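Local coordinates for protein beta-lactamase (Klebsiella pneumoniae, PDB 6HUH) that probably hydrolyses beta-lactam antibiotics to substituted beta-amino acids, as a class D serine beta-lactamase, and so confers antibiotic resistance, at residues Q40-C43 and A44-L47; G114-R117 and F118-V122; A174-L177 and Q178-N182. All blocks are in the same frame, centred on the assembly; numbering follows the deposited sequence.

In the fold
The three contacts follow one another along the chain, and all are local. Contact 1 (40-47) is the turn that leaves the edge strand 36-41 of the antiparallel sheet. Contacts 2 and 3 each lie within one helix, 115-124 and 174-184, over about two turns. The centres of contacts 1 and 2 lie about 26 Å apart, those of contacts 1 and 3 about 28 Å, and those of contacts 2 and 3 about 20 Å. Contacts 1 and 3 sit on opposite sides of the chain's centre. No two contacts touch, but contacts 2 and 3 both pack on helix 56-64. That helix comes after S51, the predicted acylated serine, in the chain, though neither contact is at the active site.

Contact 1 of 3, residues Q40-C43 and A44-L47; sequences QGDC and ASQL
The carboxylate of D42 receives the hydroxyl of S45 three residues on. The hydrogen bond runs from S45 OG to D42 OD1 at 2.7 Å. It arrives on the syn side of OD1, 27° out of the carboxylate plane. S45 OG also lies 3.0 Å from D42 OD2, so the hydroxyl sits near both oxygens of the group. A weak second bond comes from the backbone, S45 N to D42 OD1, at 3.4 Å. One carboxylate oxygen thus takes both the hydroxyl and the amide of the same residue. The D42 side chain gets there with CG anti to its own N (chi1 -153°), which swings the carboxylate forward along the chain. S45 turns OG back beside its N (chi1 -69°), and this brings the hydroxyl and the amide to the same acceptor.

The backbone supplies the bend between them. D42 is the centre of an inverse gamma turn, closed by a weak bond from C43 N to G41 O at 3.1 Å.

Further out, C43 is buried and its SG forms the disulfide with C26, which ties the turn to strand 26-30. Backbone bonds join D42 to G25 and C43 to Q156. The segment leaves strand 36-41, an outermost strand of the sheet, and heads for helix 56-64. On the way C43 and A44 touch helix 155-166 through Q156, and L47 packs on I216 and W218 of strand 215-225.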
ATOM      1  N   GLN A  40     -22.377  20.376 -11.481  1.00 27.76           N
ATOM      2  CA  GLN A  40     -23.016  20.032 -12.762  1.00 28.51           C
ATOM      3  C   GLN A  40     -23.716  18.668 -12.707  1.00 33.59           C
ATOM      4  O   GLN A  40     -23.063  17.627 -12.719  1.00 33.50           O
ATOM      5  CB  GLN A  40     -21.959  20.030 -13.887  1.00 30.56           C
ATOM      6  CG  GLN A  40     -21.339  21.395 -14.207  1.00 46.23           C
ATOM      7  CD  GLN A  40     -22.218  22.258 -15.083  1.00 65.18           C
ATOM      8  OE1 GLN A  40     -22.994  21.766 -15.914  1.00 62.76           O
ATOM      9  NE2 GLN A  40     -22.093  23.572 -14.942  1.00 54.54           N
ATOM     10  N   GLY A  41     -25.034  18.696 -12.680  1.00 31.71           N
ATOM     11  CA  GLY A  41     -25.871  17.513 -12.571  1.00 32.89           C
ATOM     12  C   GLY A  41     -26.636  17.510 -11.259  1.00 41.78           C
ATOM     13  O   GLY A  41     -26.921  18.580 -10.700  1.00 41.87           O
ATOM     14  N   ASP A  42     -26.943  16.301 -10.734  1.00 40.46           N
ATOM     15  CA  ASP A  42     -27.701  16.125  -9.494  1.00 40.87           C
ATOM     16  C   ASP A  42     -26.822  16.184  -8.237  1.00 44.53           C
ATOM     17  O   ASP A  42     -26.608  15.178  -7.545  1.00 42.95           O
ATOM     18  CB  ASP A  42     -28.544  14.846  -9.554  1.00 43.27           C
ATOM     19  CG  ASP A  42     -29.786  14.893  -8.699  1.00 54.22           C
ATOM     20  OD1 ASP A  42     -29.913  15.845  -7.875  1.00 53.26           O
ATOM     21  OD2 ASP A  42     -30.628  13.974  -8.830  1.00 62.45           O
ATOM     22  N   CYS A  43     -26.371  17.402  -7.924  1.00 42.58           N
ATOM     23  CA  CYS A  43     -25.468  17.715  -6.813  1.00 41.94           C
ATOM     24  C   CYS A  43     -26.148  17.859  -5.445  1.00 40.44           C
ATOM     25  O   CYS A  43     -25.439  17.886  -4.440  1.00 37.65           O
ATOM     26  CB  CYS A  43     -24.627  18.946  -7.152  1.00 43.47           C
ATOM     27  SG  CYS A  43     -23.420  18.671  -8.495  1.00 47.77           S
ATOM     28  N   ALA A  44     -27.498  17.919  -5.407  1.00 36.78           N
ATOM     29  CA  ALA A  44     -28.296  18.106  -4.186  1.00 35.87           C
ATOM     30  C   ALA A  44     -29.072  16.878  -3.715  1.00 40.89           C
ATOM     31  O   ALA A  44     -29.486  16.839  -2.557  1.00 41.86           O
ATOM     32  CB  ALA A  44     -29.227  19.280  -4.353  1.00 37.24           C
ATOM     33  N   SER A  45     -29.254  15.869  -4.574  1.00 38.43           N
ATOM     34  CA  SER A  45     -29.949  14.636  -4.172  1.00 38.44           C
ATOM     35  C   SER A  45     -29.083  13.762  -3.278  1.00 39.86           C
ATOM     36  O   SER A  45     -27.890  13.606  -3.531  1.00 37.32           O
ATOM     37  CB  SER A  45     -30.411  13.835  -5.384  1.00 41.47           C
ATOM     38  OG  SER A  45     -31.449  14.537  -6.037  1.00 52.41           O
ATOM     39  N   GLN A  46     -29.703  13.172  -2.255  1.00 37.08           N
ATOM     40  CA  GLN A  46     -29.032  12.295  -1.300  1.00 36.89           C
ATOM     41  C   GLN A  46     -28.865  10.899  -1.890  1.00 39.60           C
ATOM     42  O   GLN A  46     -29.840  10.326  -2.387  1.00 41.38           O
ATOM     43  CB  GLN A  46     -29.834  12.212   0.016  1.00 39.21           C
ATOM     44  CG  GLN A  46     -29.990  13.532   0.767  1.00 44.56           C
ATOM     45  CD  GLN A  46     -30.245  13.313   2.233  1.00 60.21           C
ATOM     46  OE1 GLN A  46     -29.464  13.755   3.093  1.00 53.73           O
ATOM     47  NE2 GLN A  46     -31.341  12.625   2.553  1.00 51.22           N
ATOM     48  N   LEU A  47     -27.645  10.343  -1.820  1.00 32.86           N
ATOM     49  CA  LEU A  47     -27.363   9.000  -2.326  1.00 33.16           C
ATOM     50  C   LEU A  47     -26.629   8.131  -1.292  1.00 39.00           C
ATOM     51  O   LEU A  47     -25.908   8.689  -0.450  1.00 38.45           O
ATOM     52  CB  LEU A  47     -26.509   9.074  -3.604  1.00 32.83           C
ATOM     53  CG  LEU A  47     -27.076   9.839  -4.806  1.00 37.18           C
ATOM     54  CD1 LEU A  47     -25.967  10.224  -5.764  1.00 36.02           C
ATOM     55  CD2 LEU A  47     -28.166   9.050  -5.500  1.00 39.23           C
TER

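Contact 2 of 3, residues G114-R117 and F118-V122; sequences GAAR and FQQYV
G114-R117 and F118-V122 meet as successive residues of one alpha-helix, 115-124, in an i to i+4 contact at its first turns. The helix lies at the surface, and one flank packs on helices 56-64 and 103-113. G114 is the N-cap. It also ends helix 103-113, where its positive phi breaks the helical run, so this one glycine links the two helices.

Four backbone bonds define the start of the helix. F118 N reaches G114 O at 3.1 Å, which brings the cap carbonyl into the helical pattern. Q119 N to A115 O and Q120 N to A116 O continue the series. Y121 N to R117 O follows at 2.9 Å, with an N-H...O angle of 165°. V122 N to F118 O carries the pattern on.

The side chains fan out from this frame. F118 is buried, and its ring meets M60, T110 and W146. Q119 bends at chi2, and its NE2 is hydrogen-bonded to D123 OD1 within the helix and to R130 O. The second of these bonds joins the helix to the loop after it. Q120 takes a different course on the exposed side. Its CG lies beside its own N (chi1 -78°), and the chain then extends back over the preceding turn. Q120 CG is 3.2 Å from A116 O.

R117 and Y121 run side by side and point the same way. The guanidinium and the phenol ring are 37° apart in plane. The phenol OH is hydrogen-bonded to D63 OD2 of helix 56-64, which fixes the far end of the ring. Nearer the backbone, Y121 CE2 lies 4.1 Å from R117 CG, and Y121 CD2 lies 3.1 Å from R117 O.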
ATOM      1  N   GLY A 114     -19.323   0.984  19.237  1.00 43.30           N
ATOM      2  CA  GLY A 114     -20.644   0.911  19.828  1.00 44.13           C
ATOM      3  C   GLY A 114     -21.542   1.843  19.060  1.00 46.56           C
ATOM      4  O   GLY A 114     -21.062   2.817  18.471  1.00 45.28           O
ATOM      5  N   ALA A 115     -22.846   1.547  19.045  1.00 43.70           N
ATOM      6  CA  ALA A 115     -23.833   2.331  18.305  1.00 42.43           C
ATOM      7  C   ALA A 115     -23.966   3.768  18.811  1.00 46.47           C
ATOM      8  O   ALA A 115     -24.232   4.660  18.009  1.00 45.56           O
ATOM      9  CB  ALA A 115     -25.169   1.625  18.321  1.00 44.29           C
ATOM     10  N   ALA A 116     -23.753   3.993  20.133  1.00 44.03           N
ATOM     11  CA  ALA A 116     -23.839   5.312  20.768  1.00 43.90           C
ATOM     12  C   ALA A 116     -22.738   6.265  20.294  1.00 47.20           C
ATOM     13  O   ALA A 116     -23.055   7.396  19.907  1.00 46.92           O
ATOM     14  CB  ALA A 116     -23.810   5.175  22.277  1.00 46.03           C
ATOM     15  N   ARG A 117     -21.453   5.805  20.299  1.00 42.22           N
ATOM     16  CA  ARG A 117     -20.289   6.584  19.844  1.00 40.18           C
ATOM     17  C   ARG A 117     -20.397   6.831  18.324  1.00 41.43           C
ATOM     18  O   ARG A 117     -20.152   7.948  17.868  1.00 41.22           O
ATOM     19  CB  ARG A 117     -18.982   5.847  20.180  1.00 39.43           C
ATOM     20  CG  ARG A 117     -17.952   6.659  20.966  1.00 49.93           C
ATOM     21  CD  ARG A 117     -16.885   5.719  21.527  1.00 61.83           C
ATOM     22  NE  ARG A 117     -15.596   6.370  21.793  1.00 64.09           N
ATOM     23  CZ  ARG A 117     -14.468   5.712  22.051  1.00 75.89           C
ATOM     24  NH1 ARG A 117     -14.453   4.385  22.067  1.00 56.96           N
ATOM     25  NH2 ARG A 117     -13.345   6.375  22.289  1.00 68.36           N
ATOM     26  N   PHE A 118     -20.804   5.793  17.556  1.00 34.80           N
ATOM     27  CA  PHE A 118     -20.992   5.831  16.107  1.00 32.32           C
ATOM     28  C   PHE A 118     -21.911   6.984  15.764  1.00 34.50           C
ATOM     29  O   PHE A 118     -21.509   7.887  15.035  1.00 33.58           O
ATOM     30  CB  PHE A 118     -21.564   4.479  15.620  1.00 34.42           C
ATOM     31  CG  PHE A 118     -21.741   4.255  14.133  1.00 34.83           C
ATOM     32  CD1 PHE A 118     -20.835   4.777  13.221  1.00 37.46           C
ATOM     33  CD2 PHE A 118     -22.747   3.427  13.657  1.00 36.72           C
ATOM     34  CE1 PHE A 118     -20.972   4.528  11.859  1.00 37.97           C
ATOM     35  CE2 PHE A 118     -22.874   3.162  12.297  1.00 38.99           C
ATOM     36  CZ  PHE A 118     -21.996   3.723  11.401  1.00 36.55           C
ATOM     37  N   GLN A 119     -23.107   7.005  16.380  1.00 31.18           N
ATOM     38  CA  GLN A 119     -24.098   8.065  16.227  1.00 29.75           C
ATOM     39  C   GLN A 119     -23.534   9.401  16.675  1.00 31.57           C
ATOM     40  O   GLN A 119     -23.766  10.364  15.980  1.00 31.69           O
ATOM     41  CB  GLN A 119     -25.390   7.726  16.994  1.00 32.51           C
ATOM     42  CG  GLN A 119     -26.610   8.569  16.624  1.00 39.03           C
ATOM     43  CD  GLN A 119     -27.157   8.247  15.250  1.00 54.79           C
ATOM     44  OE1 GLN A 119     -27.798   7.213  15.036  1.00 51.78           O
ATOM     45  NE2 GLN A 119     -26.939   9.145  14.290  1.00 41.46           N
ATOM     46  N   GLN A 120     -22.780   9.477  17.795  1.00 27.58           N
ATOM     47  CA  GLN A 120     -22.196  10.746  18.266  1.00 27.76           C
ATOM     48  C   GLN A 120     -21.282  11.361  17.207  1.00 33.53           C
ATOM     49  O   GLN A 120     -21.387  12.564  16.922  1.00 33.77           O
ATOM     50  CB  GLN A 120     -21.408  10.541  19.554  1.00 29.76           C
ATOM     51  CG  GLN A 120     -22.256  10.412  20.798  1.00 47.59           C
ATOM     52  CD  GLN A 120     -21.451   9.952  21.987  1.00 52.30           C
ATOM     53  OE1 GLN A 120     -21.739   8.905  22.586  1.00 33.35           O
ATOM     54  NE2 GLN A 120     -20.445  10.743  22.374  1.00 51.03           N
ATOM     55  N   TYR A 121     -20.405  10.512  16.600  1.00 29.31           N
ATOM     56  CA  TYR A 121     -19.476  10.892  15.546  1.00 27.56           C
ATOM     57  C   TYR A 121     -20.262  11.341  14.304  1.00 33.23           C
ATOM     58  O   TYR A 121     -20.040  12.456  13.858  1.00 33.96           O
ATOM     59  CB  TYR A 121     -18.536   9.732  15.204  1.00 27.34           C
ATOM     60  CG  TYR A 121     -17.326   9.575  16.104  1.00 29.31           C
ATOM     61  CD1 TYR A 121     -16.224  10.418  15.977  1.00 30.91           C
ATOM     62  CD2 TYR A 121     -17.214   8.494  16.971  1.00 30.59           C
ATOM     63  CE1 TYR A 121     -15.086  10.253  16.765  1.00 30.26           C
ATOM     64  CE2 TYR A 121     -16.075   8.312  17.760  1.00 32.03           C
ATOM     65  CZ  TYR A 121     -15.007   9.193  17.648  1.00 35.08           C
ATOM     66  OH  TYR A 121     -13.860   9.031  18.394  1.00 32.43           O
ATOM     67  N   VAL A 122     -21.225  10.525  13.798  1.00 30.46           N
ATOM     68  CA  VAL A 122     -22.053  10.857  12.608  1.00 30.32           C
ATOM     69  C   VAL A 122     -22.797  12.184  12.814  1.00 37.07           C
ATOM     70  O   VAL A 122     -22.833  12.990  11.882  1.00 35.36           O
ATOM     71  CB  VAL A 122     -22.982   9.701  12.137  1.00 33.54           C
ATOM     72  CG1 VAL A 122     -23.903  10.127  11.004  1.00 32.68           C
ATOM     73  CG2 VAL A 122     -22.152   8.509  11.694  1.00 32.60           C
TER

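Contact 3 of 3, residues A174-L177 and Q178-N182; sequences AQTL and QHTAN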
ATOM      1  N   ALA A 174      -4.505  16.563  14.574  1.00 38.17           N
ATOM      2  CA  ALA A 174      -3.701  16.720  13.371  1.00 37.19           C
ATOM      3  C   ALA A 174      -3.255  15.342  12.867  1.00 39.61           C
ATOM      4  O   ALA A 174      -3.437  15.044  11.679  1.00 38.90           O
ATOM      5  CB  ALA A 174      -2.491  17.597  13.670  1.00 39.78           C
ATOM      6  N   GLN A 175      -2.713  14.496  13.781  1.00 35.04           N
ATOM      7  CA  GLN A 175      -2.260  13.143  13.478  1.00 34.23           C
ATOM      8  C   GLN A 175      -3.406  12.208  13.040  1.00 38.41           C
ATOM      9  O   GLN A 175      -3.154  11.322  12.221  1.00 37.01           O
ATOM     10  CB  GLN A 175      -1.415  12.531  14.591  1.00 37.22           C
ATOM     11  CG  GLN A 175      -2.101  12.398  15.960  1.00 77.95           C
ATOM     12  CD  GLN A 175      -2.121  13.661  16.812  1.00110.32           C
ATOM     13  OE1 GLN A 175      -1.810  14.790  16.381  1.00104.88           O
ATOM     14  NE2 GLN A 175      -2.540  13.493  18.055  1.00107.32           N
ATOM     15  N   THR A 176      -4.672  12.444  13.498  1.00 35.33           N
ATOM     16  CA  THR A 176      -5.833  11.675  13.023  1.00 32.80           C
ATOM     17  C   THR A 176      -6.039  12.042  11.557  1.00 37.43           C
ATOM     18  O   THR A 176      -6.229  11.144  10.740  1.00 37.75           O
ATOM     19  CB  THR A 176      -7.084  11.900  13.910  1.00 31.27           C
ATOM     20  OG1 THR A 176      -6.901  11.226  15.165  1.00 25.12           O
ATOM     21  CG2 THR A 176      -8.366  11.381  13.265  1.00 23.80           C
ATOM     22  N   LEU A 177      -5.933  13.359  11.220  1.00 34.34           N
ATOM     23  CA  LEU A 177      -6.091  13.885   9.855  1.00 33.92           C
ATOM     24  C   LEU A 177      -4.965  13.397   8.972  1.00 37.58           C
ATOM     25  O   LEU A 177      -5.218  13.106   7.802  1.00 37.25           O
ATOM     26  CB  LEU A 177      -6.126  15.432   9.805  1.00 35.66           C
ATOM     27  CG  LEU A 177      -7.292  16.189  10.477  1.00 41.08           C
ATOM     28  CD1 LEU A 177      -7.061  17.686  10.409  1.00 43.23           C
ATOM     29  CD2 LEU A 177      -8.638  15.850   9.840  1.00 41.82           C
ATOM     30  N   GLN A 178      -3.724  13.314   9.512  1.00 33.27           N
ATOM     31  CA  GLN A 178      -2.584  12.837   8.738  1.00 32.72           C
ATOM     32  C   GLN A 178      -2.655  11.330   8.473  1.00 35.82           C
ATOM     33  O   GLN A 178      -2.428  10.917   7.343  1.00 34.58           O
ATOM     34  CB  GLN A 178      -1.246  13.260   9.351  1.00 35.67           C
ATOM     35  CG  GLN A 178      -0.060  13.176   8.381  1.00 58.19           C
ATOM     36  CD  GLN A 178      -0.036  14.260   7.316  1.00 91.93           C
ATOM     37  OE1 GLN A 178      -0.415  14.042   6.153  1.00 89.77           O
ATOM     38  NE2 GLN A 178       0.453  15.443   7.677  1.00 87.11           N
ATOM     39  N   HIS A 179      -3.010  10.512   9.468  1.00 33.53           N
ATOM     40  CA  HIS A 179      -3.146   9.068   9.247  1.00 32.70           C
ATOM     41  C   HIS A 179      -4.254   8.777   8.210  1.00 34.14           C
ATOM     42  O   HIS A 179      -4.053   7.959   7.305  1.00 33.86           O
ATOM     43  CB  HIS A 179      -3.441   8.344  10.556  1.00 33.33           C
ATOM     44  CG  HIS A 179      -2.258   8.135  11.453  1.00 37.92           C
ATOM     45  ND1 HIS A 179      -1.065   7.638  10.972  1.00 40.18           N
ATOM     46  CD2 HIS A 179      -2.163   8.266  12.801  1.00 40.10           C
ATOM     47  CE1 HIS A 179      -0.268   7.527  12.029  1.00 40.38           C
ATOM     48  NE2 HIS A 179      -0.883   7.898  13.148  1.00 40.72           N
ATOM     49  N   THR A 180      -5.396   9.485   8.323  1.00 28.49           N
ATOM     50  CA  THR A 180      -6.536   9.391   7.399  1.00 27.15           C
ATOM     51  C   THR A 180      -6.095   9.758   5.967  1.00 33.23           C
ATOM     52  O   THR A 180      -6.481   9.074   5.025  1.00 33.87           O
ATOM     53  CB  THR A 180      -7.694  10.291   7.895  1.00 30.21           C
ATOM     54  OG1 THR A 180      -8.071   9.909   9.236  1.00 25.22           O
ATOM     55  CG2 THR A 180      -8.915  10.274   6.945  1.00 21.43           C
ATOM     56  N   ALA A 181      -5.283  10.828   5.821  1.00 30.55           N
ATOM     57  CA  ALA A 181      -4.724  11.315   4.563  1.00 30.70           C
ATOM     58  C   ALA A 181      -3.838  10.248   3.914  1.00 34.25           C
ATOM     59  O   ALA A 181      -3.996   9.945   2.729  1.00 34.23           O
ATOM     60  CB  ALA A 181      -3.897  12.576   4.819  1.00 33.05           C
ATOM     61  N   ASN A 182      -2.911   9.689   4.703  1.00 31.09           N
ATOM     62  CA  ASN A 182      -1.954   8.687   4.268  1.00 31.85           C
ATOM     63  C   ASN A 182      -2.633   7.467   3.665  1.00 36.32           C
ATOM     64  O   ASN A 182      -2.412   7.184   2.485  1.00 36.29           O
ATOM     65  CB  ASN A 182      -0.979   8.321   5.394  1.00 29.23           C
ATOM     66  CG  ASN A 182       0.000   9.421   5.794  1.00 48.81           C
ATOM     67  OD1 ASN A 182       0.253  10.388   5.071  1.00 36.33           O
ATOM     68  ND2 ASN A 182       0.619   9.275   6.955  1.00 46.40           N
TER
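T180 folds its hydroxyl back onto the preceding turn, where OG1 donates to T176 O at 2.7 Å. The OG1 torsion makes this possible. It is placed beside the backbone N (chi1 -57°), while CG2 lies anti to that N. T176 O also accepts T180 N at 3.0 Å. The two donors reach it from opposite faces of its carbonyl plane, so this one oxygen is held twice by the same residue. The T180 side chain packs on A58, L59 and Y62 of helix 56-64.

H179 also has CG beside its N (chi1 -78°), and this brings its ring back beside the turn before, with CD2 3.3 Å from Q175 O. The ring stacks on Y62, and ND1 is hydrogen-bonded to E70 OE2, which N182 ND2 shares. Q178 bends along its chain and leads its amide away from the turn.

Hydrogen bonds from Q178 N, H179 N and A181 N to the carbonyls four residues back complete the regular alpha-helix. The threonine hydroxyl bonded to the i-4 carbonyl is a familiar feature of serine and threonine within such helices.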